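Local structure of deoxyribodipyrimidine photo-lyase (Oryza sativa Japonica Group, 3UMV) at residues A[367-372]-A[421-426]; A[397-402]-A[415-420]. The protein catalyses the light-driven splitting of cyclobutane pyrimidine dimers in ultraviolet-damaged DNA back into separate pyrimidines, using a bound FAD cofactor. All coordinates share one frame; numbering follows the deposited sequence.

Helix 410-424 runs through both contacts: in contact 1 its C-terminal end meets Glu369 at the end of helix 365-369, and in contact 2 its preceding turns meet helix 393-405. The chain between the segments of contact 1 contains both segments of contact 2, and the two centres lie about 9 Å apart. They touch directly: Glu369 OE2 is 3.2 Å from Tyr419 OH, a probable hydrogen bond, and Glu369 CB packs 3.8 Å from Leu420 CD2. Both also reach the flavin. Asn421 from contact 1 binds its polar edge, while Met397 and Ala400 from contact 2 meet its methyl groups, with the edge of the Trp399 indole facing FAD C7M.

Contact 1 of 2, residues A[367-372]-A[421-426]; sequences QLENAK and NDKYEI. With FAD (flavin-adenine dinucleotide), chain I.
The Tyr424 ring receives the carboxyl carbon of Glu369 at its edge, in the ring plane, while Lys423 CG lies over the centre of one face, 3.7 Å above it. The carboxylate does not lie flat against the ring; its plane is turned 82° from it. Glu369 is the last helical residue of helix 365-369, which ends in a Schellman motif: Ala371, with positive phi, is the C-prime residue, and Lys372 N and Ala371 N bond back to the carbonyls of Gln367 and Leu368. With CG anti to the backbone N (chi1 179°) and the rest of the chain extended, Glu369 leaves this helix end and reaches the last turn of helix 410-424 at about a right angle to both the tyrosine and the lysine.

One oxygen takes both bonds. Tyr424 OH donates to the anti lone pair of Glu369 OE1 at 2.6 Å, and Lys423 NZ forms a salt bridge to the syn lone pair of the same Glu369 OE1 at 2.8 Å. Two donors on one oxygen should favour the charged carboxylate. Lys423 is shared in turn, for its NZ also bridges to Glu234 and bonds to Tyr419 OH.

A few residues earlier on the same helix, Asn421 faces the cofactor in the flavin-binding helical domain. Asp422 OD1, which also accepts from Arg429 N, lies in the plane of the Asn421 amide and takes a hydrogen bond from Asn421 ND2 at 3.3 Å, a bond likely to fix the rotation of that amide. The amide spans one edge of the isoalloxazine: Asn421 OD1 sits 3.0 Å from FAD N5, and Asn421 ND2 donates to FAD O4 over 2.9 Å at an N-H...O angle of 167°.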
ATOM      1  N   GLN A 367     -15.293   3.038  22.115  1.00 17.71           N
ATOM      2  CA  GLN A 367     -14.526   2.424  23.203  1.00 21.91           C
ATOM      3  C   GLN A 367     -13.260   1.723  22.699  1.00 16.47           C
ATOM      4  O   GLN A 367     -12.206   1.813  23.334  1.00 15.95           O
ATOM      5  CB  GLN A 367     -15.386   1.434  23.983  1.00 21.12           C
ATOM      6  CG  GLN A 367     -16.425   2.111  24.879  1.00 14.80           C
ATOM      7  CD  GLN A 367     -17.504   1.164  25.367  1.00 17.56           C
ATOM      8  OE1 GLN A 367     -17.703   0.092  24.808  1.00 21.34           O
ATOM      9  NE2 GLN A 367     -18.227   1.570  26.418  1.00 21.18           N
ATOM     10  N   LEU A 368     -13.379   1.022  21.578  1.00 16.53           N
ATOM     11  CA  LEU A 368     -12.216   0.404  20.943  1.00 15.76           C
ATOM     12  C   LEU A 368     -11.239   1.470  20.476  1.00 15.48           C
ATOM     13  O   LEU A 368     -10.036   1.396  20.743  1.00 17.84           O
ATOM     14  CB  LEU A 368     -12.658  -0.471  19.771  1.00 18.36           C
ATOM     15  CG  LEU A 368     -13.486  -1.707  20.148  1.00 15.97           C
ATOM     16  CD1 LEU A 368     -14.157  -2.345  18.933  1.00 18.04           C
ATOM     17  CD2 LEU A 368     -12.642  -2.730  20.906  1.00 14.72           C
ATOM     18  N   GLU A 369     -11.750   2.465  19.770  1.00 15.84           N
ATOM     19  CA  GLU A 369     -10.887   3.513  19.229  1.00 16.91           C
ATOM     20  C   GLU A 369     -10.066   4.203  20.315  1.00 17.13           C
ATOM     21  O   GLU A 369      -8.907   4.563  20.106  1.00 17.01           O
ATOM     22  CB  GLU A 369     -11.703   4.551  18.480  1.00 15.10           C
ATOM     23  CG  GLU A 369     -10.841   5.672  17.937  1.00 14.77           C
ATOM     24  CD  GLU A 369     -11.506   6.432  16.830  1.00 19.25           C
ATOM     25  OE1 GLU A 369     -10.824   7.278  16.231  1.00 18.05           O
ATOM     26  OE2 GLU A 369     -12.701   6.188  16.549  1.00 22.92           O
ATOM     27  N   ASN A 370     -10.677   4.404  21.475  1.00 17.57           N
ATOM     28  CA  ASN A 370     -10.004   5.092  22.566  1.00 18.81           C
ATOM     29  C   ASN A 370      -9.283   4.158  23.534  1.00 20.37           C
ATOM     30  O   ASN A 370      -8.817   4.600  24.588  1.00 18.30           O
ATOM     31  CB  ASN A 370     -10.990   5.999  23.310  1.00 22.99           C
ATOM     32  CG  ASN A 370     -11.424   7.181  22.470  1.00 23.94           C
ATOM     33  OD1 ASN A 370     -12.505   7.179  21.873  1.00 28.58           O
ATOM     34  ND2 ASN A 370     -10.566   8.189  22.391  1.00 27.52           N
ATOM     35  N   ALA A 371      -9.190   2.880  23.163  1.00 16.95           N
ATOM     36  CA  ALA A 371      -8.446   1.881  23.924  1.00 15.42           C
ATOM     37  C   ALA A 371      -8.951   1.732  25.362  1.00 19.00           C
ATOM     38  O   ALA A 371      -8.167   1.759  26.316  1.00 18.95           O
ATOM     39  CB  ALA A 371      -6.935   2.187  23.896  1.00 13.80           C
ATOM     40  N   LYS A 372     -10.265   1.558  25.491  1.00 23.15           N
ATOM     41  CA  LYS A 372     -10.912   1.438  26.793  1.00 19.36           C
ATOM     42  C   LYS A 372     -11.441   0.034  27.109  1.00 25.59           C
ATOM     43  O   LYS A 372     -12.530  -0.113  27.662  1.00 26.51           O
ATOM     44  CB  LYS A 372     -12.049   2.461  26.916  1.00 24.57           C
ATOM     45  CG  LYS A 372     -11.641   3.912  26.636  1.00 27.16           C
ATOM     46  CD  LYS A 372     -10.668   4.453  27.667  1.00 36.02           C
ATOM     47  CE  LYS A 372     -10.411   5.944  27.437  1.00 44.92           C
ATOM     48  NZ  LYS A 372      -9.427   6.523  28.398  1.00 50.28           N
ATOM     49  N   ASN A 421      -7.897   0.907  11.114  1.00 12.25           N
ATOM     50  CA  ASN A 421      -6.672   0.696  10.356  1.00 12.59           C
ATOM     51  C   ASN A 421      -6.447   1.827   9.343  1.00 11.99           C
ATOM     52  O   ASN A 421      -5.369   2.410   9.249  1.00 17.06           O
ATOM     53  CB  ASN A 421      -6.761  -0.667   9.662  1.00 10.17           C
ATOM     54  CG  ASN A 421      -5.506  -1.018   8.878  1.00 15.20           C
ATOM     55  OD1 ASN A 421      -4.597  -1.658   9.408  1.00 18.95           O
ATOM     56  ND2 ASN A 421      -5.455  -0.599   7.613  1.00 16.59           N
ATOM     57  N   ASP A 422      -7.487   2.142   8.590  1.00 13.10           N
ATOM     58  CA  ASP A 422      -7.401   3.196   7.583  1.00 15.11           C
ATOM     59  C   ASP A 422      -7.278   4.593   8.193  1.00 14.83           C
ATOM     60  O   ASP A 422      -6.664   5.474   7.603  1.00 16.30           O
ATOM     61  CB  ASP A 422      -8.609   3.105   6.650  1.00 18.10           C
ATOM     62  CG  ASP A 422      -8.520   1.922   5.684  1.00 16.51           C
ATOM     63  OD1 ASP A 422      -7.583   1.088   5.786  1.00 17.10           O
ATOM     64  OD2 ASP A 422      -9.374   1.848   4.785  1.00 21.62           O
ATOM     65  N   LYS A 423      -7.859   4.801   9.374  1.00 13.62           N
ATOM     66  CA  LYS A 423      -7.759   6.101  10.020  1.00 12.39           C
ATOM     67  C   LYS A 423      -6.346   6.400  10.534  1.00 16.13           C
ATOM     68  O   LYS A 423      -5.836   7.497  10.344  1.00 20.13           O
ATOM     69  CB  LYS A 423      -8.768   6.206  11.170  1.00 11.42           C
ATOM     70  CG  LYS A 423      -8.671   7.478  11.969  1.00 15.22           C
ATOM     71  CD  LYS A 423      -9.893   7.631  12.857  1.00 16.08           C
ATOM     72  CE  LYS A 423      -9.961   9.028  13.449  1.00 20.48           C
ATOM     73  NZ  LYS A 423     -11.188   9.225  14.291  1.00 21.51           N
ATOM     74  N   TYR A 424      -5.736   5.417  11.189  1.00 12.84           N
ATOM     75  CA  TYR A 424      -4.516   5.634  11.957  1.00 13.57           C
ATOM     76  C   TYR A 424      -3.207   5.146  11.335  1.00 14.45           C
ATOM     77  O   TYR A 424      -2.140   5.714  11.608  1.00 14.78           O
ATOM     78  CB  TYR A 424      -4.683   5.003  13.349  1.00 11.34           C
ATOM     79  CG  TYR A 424      -5.682   5.764  14.208  1.00 12.02           C
ATOM     80  CD1 TYR A 424      -6.934   5.240  14.506  1.00 13.91           C
ATOM     81  CD2 TYR A 424      -5.369   7.016  14.690  1.00 13.25           C
ATOM     82  CE1 TYR A 424      -7.841   5.948  15.305  1.00 15.54           C
ATOM     83  CE2 TYR A 424      -6.265   7.728  15.482  1.00 15.08           C
ATOM     84  CZ  TYR A 424      -7.495   7.192  15.772  1.00 17.19           C
ATOM     85  OH  TYR A 424      -8.370   7.907  16.555  1.00 17.44           O
ATOM     86  N   GLU A 425      -3.256   4.076  10.546  1.00 12.10           N
ATOM     87  CA  GLU A 425      -2.019   3.515  10.009  1.00 13.86           C
ATOM     88  C   GLU A 425      -1.449   4.365   8.870  1.00 14.44           C
ATOM     89  O   GLU A 425      -2.166   4.821   7.982  1.00 16.68           O
ATOM     90  CB  GLU A 425      -2.210   2.067   9.539  1.00 14.96           C
ATOM     91  CG  GLU A 425      -2.675   1.099  10.587  1.00 15.99           C
ATOM     92  CD  GLU A 425      -1.560   0.575  11.490  1.00 24.20           C
ATOM     93  OE1 GLU A 425      -1.783  -0.447  12.162  1.00 19.68           O
ATOM     94  OE2 GLU A 425      -0.465   1.168  11.518  1.00 26.28           O
ATOM     95  N   ILE A 426      -0.141   4.570   8.900  1.00 13.02           N
ATOM     96  CA  ILE A 426       0.527   5.284   7.826  1.00 12.89           C
ATOM     97  C   ILE A 426       0.539   4.454   6.543  1.00 13.74           C
ATOM     98  O   ILE A 426       0.595   5.001   5.450  1.00 15.20           O
ATOM     99  CB  ILE A 426       1.952   5.706   8.243  1.00 16.54           C
ATOM    100  CG1 ILE A 426       2.546   6.660   7.201  1.00 17.81           C
ATOM    101  CG2 ILE A 426       2.841   4.484   8.507  1.00 18.09           C
ATOM    102  CD1 ILE A 426       1.694   7.870   6.967  1.00 20.13           C
TER
HETATM  103  PA  FAD I 801       8.056  -6.325   7.624  1.00 15.32           P
HETATM  104  O1A FAD I 801       7.897  -7.512   8.526  1.00 20.21           O
HETATM  105  O2A FAD I 801       9.444  -5.747   7.591  1.00 16.35           O
HETATM  106  O5B FAD I 801       7.569  -6.745   6.159  1.00 16.20           O
HETATM  107  C5B FAD I 801       8.145  -6.199   4.993  1.00 20.26           C
HETATM  108  C4B FAD I 801       7.065  -5.993   3.926  1.00 15.98           C
HETATM  109  O4B FAD I 801       6.400  -7.205   3.601  1.00 14.28           O
HETATM  110  C3B FAD I 801       5.963  -5.071   4.408  1.00 17.49           C
HETATM  111  O3B FAD I 801       6.313  -3.716   4.248  1.00 17.24           O
HETATM  112  C2B FAD I 801       4.837  -5.460   3.496  1.00 14.42           C
HETATM  113  O2B FAD I 801       5.055  -4.905   2.212  1.00 18.60           O
HETATM  114  C1B FAD I 801       5.031  -6.950   3.377  1.00 15.20           C
HETATM  115  N9A FAD I 801       4.204  -7.669   4.360  1.00 14.24           N
HETATM  116  C8A FAD I 801       4.565  -8.091   5.612  1.00 16.30           C
HETATM  117  N7A FAD I 801       3.497  -8.717   6.158  1.00 13.66           N
HETATM  118  C5A FAD I 801       2.460  -8.683   5.275  1.00 13.15           C
HETATM  119  C6A FAD I 801       1.143  -9.160   5.289  1.00 14.39           C
HETATM  120  N6A FAD I 801       0.670  -9.900   6.291  1.00 18.62           N
HETATM  121  N1A FAD I 801       0.330  -8.959   4.195  1.00 14.33           N
HETATM  122  C2A FAD I 801       0.816  -8.302   3.089  1.00 16.42           C
HETATM  123  N3A FAD I 801       2.110  -7.829   3.077  1.00 15.00           N
HETATM  124  C4A FAD I 801       2.913  -8.031   4.145  1.00 14.60           C
HETATM  125  N1  FAD I 801       0.002  -3.941   5.726  1.00  9.88           N
HETATM  126  C2  FAD I 801       0.018  -2.751   5.061  1.00 14.62           C
HETATM  127  O2  FAD I 801       0.935  -2.555   4.263  1.00 15.69           O
HETATM  128  N3  FAD I 801      -0.983  -1.816   5.266  1.00 11.32           N
HETATM  129  C4  FAD I 801      -2.006  -2.068   6.162  1.00 13.20           C
HETATM  130  O4  FAD I 801      -2.894  -1.229   6.347  1.00 14.63           O
HETATM  131  C4X FAD I 801      -2.019  -3.288   6.826  1.00 15.67           C
HETATM  132  N5  FAD I 801      -3.001  -3.594   7.740  1.00 16.42           N
HETATM  133  C5X FAD I 801      -3.009  -4.820   8.376  1.00 13.22           C
HETATM  134  C6  FAD I 801      -4.032  -5.135   9.280  1.00 10.28           C
HETATM  135  C7  FAD I 801      -4.040  -6.373   9.929  1.00 10.31           C
HETATM  136  C7M FAD I 801      -5.159  -6.692  10.886  1.00  9.76           C
HETATM  137  C8  FAD I 801      -3.013  -7.286   9.672  1.00 11.96           C
HETATM  138  C8M FAD I 801      -2.965  -8.628  10.340  1.00 12.83           C
HETATM  139  C9  FAD I 801      -2.001  -6.958   8.786  1.00  9.70           C
HETATM  140  C9A FAD I 801      -2.000  -5.736   8.139  1.00 11.51           C
HETATM  141  N10 FAD I 801      -0.985  -5.418   7.259  1.00 10.48           N
HETATM  142  C10 FAD I 801      -1.014  -4.208   6.611  1.00  9.86           C
HETATM  143  C1' FAD I 801       0.154  -6.383   6.962  1.00 12.56           C
HETATM  144  C2' FAD I 801       1.395  -6.214   7.894  1.00 12.97           C
HETATM  145  O2' FAD I 801       1.080  -6.151   9.290  1.00 14.04           O
HETATM  146  C3' FAD I 801       2.269  -4.991   7.558  1.00 12.98           C
HETATM  147  O3' FAD I 801       2.559  -4.995   6.185  1.00 13.37           O
HETATM  148  C4' FAD I 801       3.591  -4.959   8.329  1.00 15.73           C
HETATM  149  O4' FAD I 801       3.332  -4.948   9.720  1.00 18.20           O
HETATM  150  C5' FAD I 801       4.365  -3.717   7.892  1.00 13.94           C
HETATM  151  O5' FAD I 801       5.479  -3.402   8.693  1.00 11.85           O
HETATM  152  P   FAD I 801       6.955  -3.601   8.093  1.00 13.52           P
HETATM  153  O1P FAD I 801       7.082  -2.926   6.741  1.00 15.62           O
HETATM  154  O2P FAD I 801       7.967  -3.102   9.091  1.00 14.02           O
HETATM  155  O3P FAD I 801       6.940  -5.213   8.036  1.00 15.16           O

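Contact 2 of 2, residues A[397-402]-A[415-420]. With FAD (flavin-adenine dinucleotide), chain I.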
ATOM      1  N   MET A 397      -2.547  -8.857  14.088  1.00 12.93           N
ATOM      2  CA  MET A 397      -3.347 -10.086  14.082  1.00 12.72           C
ATOM      3  C   MET A 397      -4.165 -10.217  15.376  1.00 11.74           C
ATOM      4  O   MET A 397      -5.373 -10.453  15.332  1.00 14.83           O
ATOM      5  CB  MET A 397      -2.450 -11.315  13.899  1.00 14.85           C
ATOM      6  CG  MET A 397      -1.705 -11.320  12.589  1.00 17.63           C
ATOM      7  SD  MET A 397      -0.678 -12.804  12.379  1.00 18.70           S
ATOM      8  CE  MET A 397       0.768 -12.317  13.284  1.00 12.70           C
ATOM      9  N   TYR A 398      -3.499 -10.061  16.520  1.00 11.67           N
ATOM     10  CA  TYR A 398      -4.151 -10.107  17.824  1.00 13.79           C
ATOM     11  C   TYR A 398      -5.248  -9.042  17.920  1.00 13.23           C
ATOM     12  O   TYR A 398      -6.385  -9.330  18.277  1.00 14.65           O
ATOM     13  CB  TYR A 398      -3.110  -9.878  18.921  1.00 11.25           C
ATOM     14  CG  TYR A 398      -3.659  -9.932  20.326  1.00 15.51           C
ATOM     15  CD1 TYR A 398      -4.061  -8.777  20.990  1.00 13.69           C
ATOM     16  CD2 TYR A 398      -3.782 -11.147  20.986  1.00 16.76           C
ATOM     17  CE1 TYR A 398      -4.561  -8.841  22.301  1.00 14.52           C
ATOM     18  CE2 TYR A 398      -4.278 -11.219  22.272  1.00 15.80           C
ATOM     19  CZ  TYR A 398      -4.674 -10.075  22.919  1.00 17.72           C
ATOM     20  OH  TYR A 398      -5.169 -10.183  24.200  1.00 16.46           O
ATOM     21  N   TRP A 399      -4.884  -7.822  17.547  1.00 12.15           N
ATOM     22  CA  TRP A 399      -5.762  -6.652  17.613  1.00 11.30           C
ATOM     23  C   TRP A 399      -7.059  -6.875  16.853  1.00  9.67           C
ATOM     24  O   TRP A 399      -8.157  -6.658  17.383  1.00 11.70           O
ATOM     25  CB  TRP A 399      -4.998  -5.456  17.051  1.00 12.58           C
ATOM     26  CG  TRP A 399      -5.781  -4.218  16.839  1.00 11.78           C
ATOM     27  CD1 TRP A 399      -6.072  -3.257  17.766  1.00 17.43           C
ATOM     28  CD2 TRP A 399      -6.310  -3.753  15.597  1.00 14.27           C
ATOM     29  NE1 TRP A 399      -6.783  -2.237  17.177  1.00 14.20           N
ATOM     30  CE2 TRP A 399      -6.947  -2.520  15.848  1.00 13.24           C
ATOM     31  CE3 TRP A 399      -6.317  -4.263  14.296  1.00 13.58           C
ATOM     32  CZ2 TRP A 399      -7.589  -1.797  14.847  1.00 15.14           C
ATOM     33  CZ3 TRP A 399      -6.954  -3.545  13.310  1.00 16.17           C
ATOM     34  CH2 TRP A 399      -7.572  -2.325  13.582  1.00 13.28           C
ATOM     35  N   ALA A 400      -6.964  -7.339  15.621  1.00 11.68           N
ATOM     36  CA  ALA A 400      -8.167  -7.510  14.825  1.00  9.87           C
ATOM     37  C   ALA A 400      -9.019  -8.690  15.300  1.00 14.55           C
ATOM     38  O   ALA A 400     -10.247  -8.649  15.227  1.00 13.05           O
ATOM     39  CB  ALA A 400      -7.816  -7.650  13.330  1.00 12.82           C
ATOM     40  N   LYS A 401      -8.367  -9.749  15.765  1.00 13.86           N
ATOM     41  CA  LYS A 401      -9.096 -10.894  16.287  1.00 11.78           C
ATOM     42  C   LYS A 401      -9.888 -10.582  17.555  1.00 14.38           C
ATOM     43  O   LYS A 401     -10.989 -11.121  17.760  1.00 13.54           O
ATOM     44  CB  LYS A 401      -8.159 -12.072  16.503  1.00  9.67           C
ATOM     45  CG  LYS A 401      -7.704 -12.676  15.189  1.00 12.65           C
ATOM     46  CD  LYS A 401      -6.942 -13.965  15.392  1.00 12.76           C
ATOM     47  CE  LYS A 401      -6.490 -14.525  14.025  1.00 13.79           C
ATOM     48  NZ  LYS A 401      -7.632 -15.074  13.250  1.00 13.88           N
ATOM     49  N   LYS A 402      -9.345  -9.727  18.419  1.00 13.63           N
ATOM     50  CA  LYS A 402     -10.118  -9.296  19.590  1.00 16.56           C
ATOM     51  C   LYS A 402     -11.349  -8.483  19.188  1.00 13.42           C
ATOM     52  O   LYS A 402     -12.387  -8.534  19.847  1.00 16.88           O
ATOM     53  CB  LYS A 402      -9.260  -8.495  20.563  1.00 10.56           C
ATOM     54  CG  LYS A 402      -8.162  -9.297  21.236  1.00 13.25           C
ATOM     55  CD  LYS A 402      -8.748 -10.421  22.076  1.00 19.53           C
ATOM     56  CE  LYS A 402      -8.164 -11.752  21.658  1.00 24.68           C
ATOM     57  NZ  LYS A 402      -8.440 -12.847  22.646  1.00 20.09           N
ATOM     58  N   SER A 415     -15.814  -4.097   9.727  1.00 13.75           N
ATOM     59  CA  SER A 415     -15.994  -2.673   9.442  1.00 13.08           C
ATOM     60  C   SER A 415     -15.200  -1.812  10.419  1.00 15.38           C
ATOM     61  O   SER A 415     -14.600  -0.804  10.047  1.00 14.42           O
ATOM     62  CB  SER A 415     -17.481  -2.310   9.514  1.00 16.99           C
ATOM     63  OG  SER A 415     -17.671  -0.930   9.292  1.00 25.84           O
ATOM     64  N   THR A 416     -15.207  -2.208  11.683  1.00 13.79           N
ATOM     65  CA  THR A 416     -14.504  -1.434  12.703  1.00 11.42           C
ATOM     66  C   THR A 416     -12.984  -1.538  12.544  1.00 10.05           C
ATOM     67  O   THR A 416     -12.272  -0.531  12.622  1.00 11.84           O
ATOM     68  CB  THR A 416     -14.975  -1.825  14.123  1.00 12.68           C
ATOM     69  OG1 THR A 416     -16.333  -1.397  14.291  1.00 18.75           O
ATOM     70  CG2 THR A 416     -14.137  -1.142  15.167  1.00 11.79           C
ATOM     71  N   ALA A 417     -12.493  -2.745  12.298  1.00 11.54           N
ATOM     72  CA  ALA A 417     -11.053  -2.949  12.083  1.00 11.34           C
ATOM     73  C   ALA A 417     -10.555  -2.108  10.907  1.00 14.23           C
ATOM     74  O   ALA A 417      -9.507  -1.463  10.986  1.00 13.16           O
ATOM     75  CB  ALA A 417     -10.741  -4.448  11.858  1.00 12.69           C
ATOM     76  N   ILE A 418     -11.306  -2.139   9.805  1.00 11.84           N
ATOM     77  CA  ILE A 418     -10.914  -1.451   8.585  1.00 12.64           C
ATOM     78  C   ILE A 418     -10.950   0.046   8.823  1.00 12.97           C
ATOM     79  O   ILE A 418     -10.036   0.761   8.455  1.00 12.63           O
ATOM     80  CB  ILE A 418     -11.837  -1.857   7.383  1.00 13.12           C
ATOM     81  CG1 ILE A 418     -11.519  -3.287   6.940  1.00 13.76           C
ATOM     82  CG2 ILE A 418     -11.707  -0.893   6.215  1.00 14.43           C
ATOM     83  CD1 ILE A 418     -12.512  -3.833   5.910  1.00 12.61           C
ATOM     84  N   TYR A 419     -11.994   0.520   9.492  1.00 11.80           N
ATOM     85  CA  TYR A 419     -12.097   1.939   9.797  1.00 12.91           C
ATOM     86  C   TYR A 419     -10.902   2.413  10.625  1.00 14.29           C
ATOM     87  O   TYR A 419     -10.289   3.420  10.298  1.00 14.78           O
ATOM     88  CB  TYR A 419     -13.414   2.229  10.527  1.00 11.32           C
ATOM     89  CG  TYR A 419     -13.429   3.530  11.302  1.00 15.36           C
ATOM     90  CD1 TYR A 419     -13.647   4.747  10.673  1.00 20.56           C
ATOM     91  CD2 TYR A 419     -13.208   3.530  12.673  1.00 20.01           C
ATOM     92  CE1 TYR A 419     -13.645   5.934  11.397  1.00 25.62           C
ATOM     93  CE2 TYR A 419     -13.210   4.702  13.405  1.00 21.09           C
ATOM     94  CZ  TYR A 419     -13.425   5.900  12.763  1.00 26.16           C
ATOM     95  OH  TYR A 419     -13.423   7.061  13.508  1.00 34.31           O
ATOM     96  N   LEU A 420     -10.571   1.684  11.686  1.00 13.04           N
ATOM     97  CA  LEU A 420      -9.455   2.069  12.549  1.00 11.62           C
ATOM     98  C   LEU A 420      -8.110   1.999  11.831  1.00 13.43           C
ATOM     99  O   LEU A 420      -7.294   2.910  11.937  1.00 14.95           O
ATOM    100  CB  LEU A 420      -9.424   1.195  13.798  1.00  9.30           C
ATOM    101  CG  LEU A 420     -10.601   1.484  14.730  1.00 16.87           C
ATOM    102  CD1 LEU A 420     -10.634   0.499  15.890  1.00 12.84           C
ATOM    103  CD2 LEU A 420     -10.539   2.930  15.225  1.00 17.69           C
TER
HETATM  104  PA  FAD I 801       8.056  -6.325   7.624  1.00 15.32           P
HETATM  105  O1A FAD I 801       7.897  -7.512   8.526  1.00 20.21           O
HETATM  106  O2A FAD I 801       9.444  -5.747   7.591  1.00 16.35           O
HETATM  107  O5B FAD I 801       7.569  -6.745   6.159  1.00 16.20           O
HETATM  108  C5B FAD I 801       8.145  -6.199   4.993  1.00 20.26           C
HETATM  109  C4B FAD I 801       7.065  -5.993   3.926  1.00 15.98           C
HETATM  110  O4B FAD I 801       6.400  -7.205   3.601  1.00 14.28           O
HETATM  111  C3B FAD I 801       5.963  -5.071   4.408  1.00 17.49           C
HETATM  112  O3B FAD I 801       6.313  -3.716   4.248  1.00 17.24           O
HETATM  113  C2B FAD I 801       4.837  -5.460   3.496  1.00 14.42           C
HETATM  114  O2B FAD I 801       5.055  -4.905   2.212  1.00 18.60           O
HETATM  115  C1B FAD I 801       5.031  -6.950   3.377  1.00 15.20           C
HETATM  116  N9A FAD I 801       4.204  -7.669   4.360  1.00 14.24           N
HETATM  117  C8A FAD I 801       4.565  -8.091   5.612  1.00 16.30           C
HETATM  118  N7A FAD I 801       3.497  -8.717   6.158  1.00 13.66           N
HETATM  119  C5A FAD I 801       2.460  -8.683   5.275  1.00 13.15           C
HETATM  120  C6A FAD I 801       1.143  -9.160   5.289  1.00 14.39           C
HETATM  121  N6A FAD I 801       0.670  -9.900   6.291  1.00 18.62           N
HETATM  122  N1A FAD I 801       0.330  -8.959   4.195  1.00 14.33           N
HETATM  123  C2A FAD I 801       0.816  -8.302   3.089  1.00 16.42           C
HETATM  124  N3A FAD I 801       2.110  -7.829   3.077  1.00 15.00           N
HETATM  125  C4A FAD I 801       2.913  -8.031   4.145  1.00 14.60           C
HETATM  126  N1  FAD I 801       0.002  -3.941   5.726  1.00  9.88           N
HETATM  127  C2  FAD I 801       0.018  -2.751   5.061  1.00 14.62           C
HETATM  128  O2  FAD I 801       0.935  -2.555   4.263  1.00 15.69           O
HETATM  129  N3  FAD I 801      -0.983  -1.816   5.266  1.00 11.32           N
HETATM  130  C4  FAD I 801      -2.006  -2.068   6.162  1.00 13.20           C
HETATM  131  O4  FAD I 801      -2.894  -1.229   6.347  1.00 14.63           O
HETATM  132  C4X FAD I 801      -2.019  -3.288   6.826  1.00 15.67           C
HETATM  133  N5  FAD I 801      -3.001  -3.594   7.740  1.00 16.42           N
HETATM  134  C5X FAD I 801      -3.009  -4.820   8.376  1.00 13.22           C
HETATM  135  C6  FAD I 801      -4.032  -5.135   9.280  1.00 10.28           C
HETATM  136  C7  FAD I 801      -4.040  -6.373   9.929  1.00 10.31           C
HETATM  137  C7M FAD I 801      -5.159  -6.692  10.886  1.00  9.76           C
HETATM  138  C8  FAD I 801      -3.013  -7.286   9.672  1.00 11.96           C
HETATM  139  C8M FAD I 801      -2.965  -8.628  10.340  1.00 12.83           C
HETATM  140  C9  FAD I 801      -2.001  -6.958   8.786  1.00  9.70           C
HETATM  141  C9A FAD I 801      -2.000  -5.736   8.139  1.00 11.51           C
HETATM  142  N10 FAD I 801      -0.985  -5.418   7.259  1.00 10.48           N
HETATM  143  C10 FAD I 801      -1.014  -4.208   6.611  1.00  9.86           C
HETATM  144  C1' FAD I 801       0.154  -6.383   6.962  1.00 12.56           C
HETATM  145  C2' FAD I 801       1.395  -6.214   7.894  1.00 12.97           C
HETATM  146  O2' FAD I 801       1.080  -6.151   9.290  1.00 14.04           O
HETATM  147  C3' FAD I 801       2.269  -4.991   7.558  1.00 12.98           C
HETATM  148  O3' FAD I 801       2.559  -4.995   6.185  1.00 13.37           O
HETATM  149  C4' FAD I 801       3.591  -4.959   8.329  1.00 15.73           C
HETATM  150  O4' FAD I 801       3.332  -4.948   9.720  1.00 18.20           O
HETATM  151  C5' FAD I 801       4.365  -3.717   7.892  1.00 13.94           C
HETATM  152  O5' FAD I 801       5.479  -3.402   8.693  1.00 11.85           O
HETATM  153  P   FAD I 801       6.955  -3.601   8.093  1.00 13.52           P
HETATM  154  O1P FAD I 801       7.082  -2.926   6.741  1.00 15.62           O
HETATM  155  O2P FAD I 801       7.967  -3.102   9.091  1.00 14.02           O
HETATM  156  O3P FAD I 801       6.940  -5.213   8.036  1.00 15.16           O
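Trp399 sets its CG anti to the backbone N (chi1 171°), and with chi2 at 84° the six-membered end of the indole swings across to helix 410-424. The CB of Leu420 is directed at the indole by the backbone, and chi1 of -69°, with CG beside the backbone N, brings CD1 to the same ring atom. The indole is met at its rim: Leu420 CB lies in the ring plane, 3.7 Å from Trp399 CZ2, and Leu420 CD1 is 4.0 Å from the same carbon. Further round the rim, Trp399 CH2 comes within 3.4 Å of the carbonyl oxygen of Ala417, near the plane of the ring, and Trp399 CZ3 stands 4.2 Å from Ala417 CB. No hydrogen bond joins the two segments; the indole fills the gap between the helices by van der Waals contact.

The two helices are consecutive in the flavin-binding helical domain, and 393-405 lines the dimethylbenzene end of the isoalloxazine, whereas 410-424 reaches its polar edge through Asn421. Ala400 CB is 3.7 Å from FAD C7M, and Met397 CG lies 3.7 Å from FAD C8M. FAD C7M also approaches the indole edge, with Trp399 CE3 4.3 Å away. This placement is consistent with the predicted role of Trp399 in electron transfer through a tryptophanyl radical, as the member of the tryptophan triad next to the flavin in class II photolyases. Trp378, predicted to share that role, has its side chain about 3 Å from that of Trp399 at the nearest atoms.

The polar end of the indole points elsewhere, Trp399 NE1 being hydrogen-bonded to Gln382 on helix 376-388. Ser381 and Met385 of that helix also touch the Trp399 side chain, and the backbone oxygen of Trp399 accepts a hydrogen bond from Trp378 NE1.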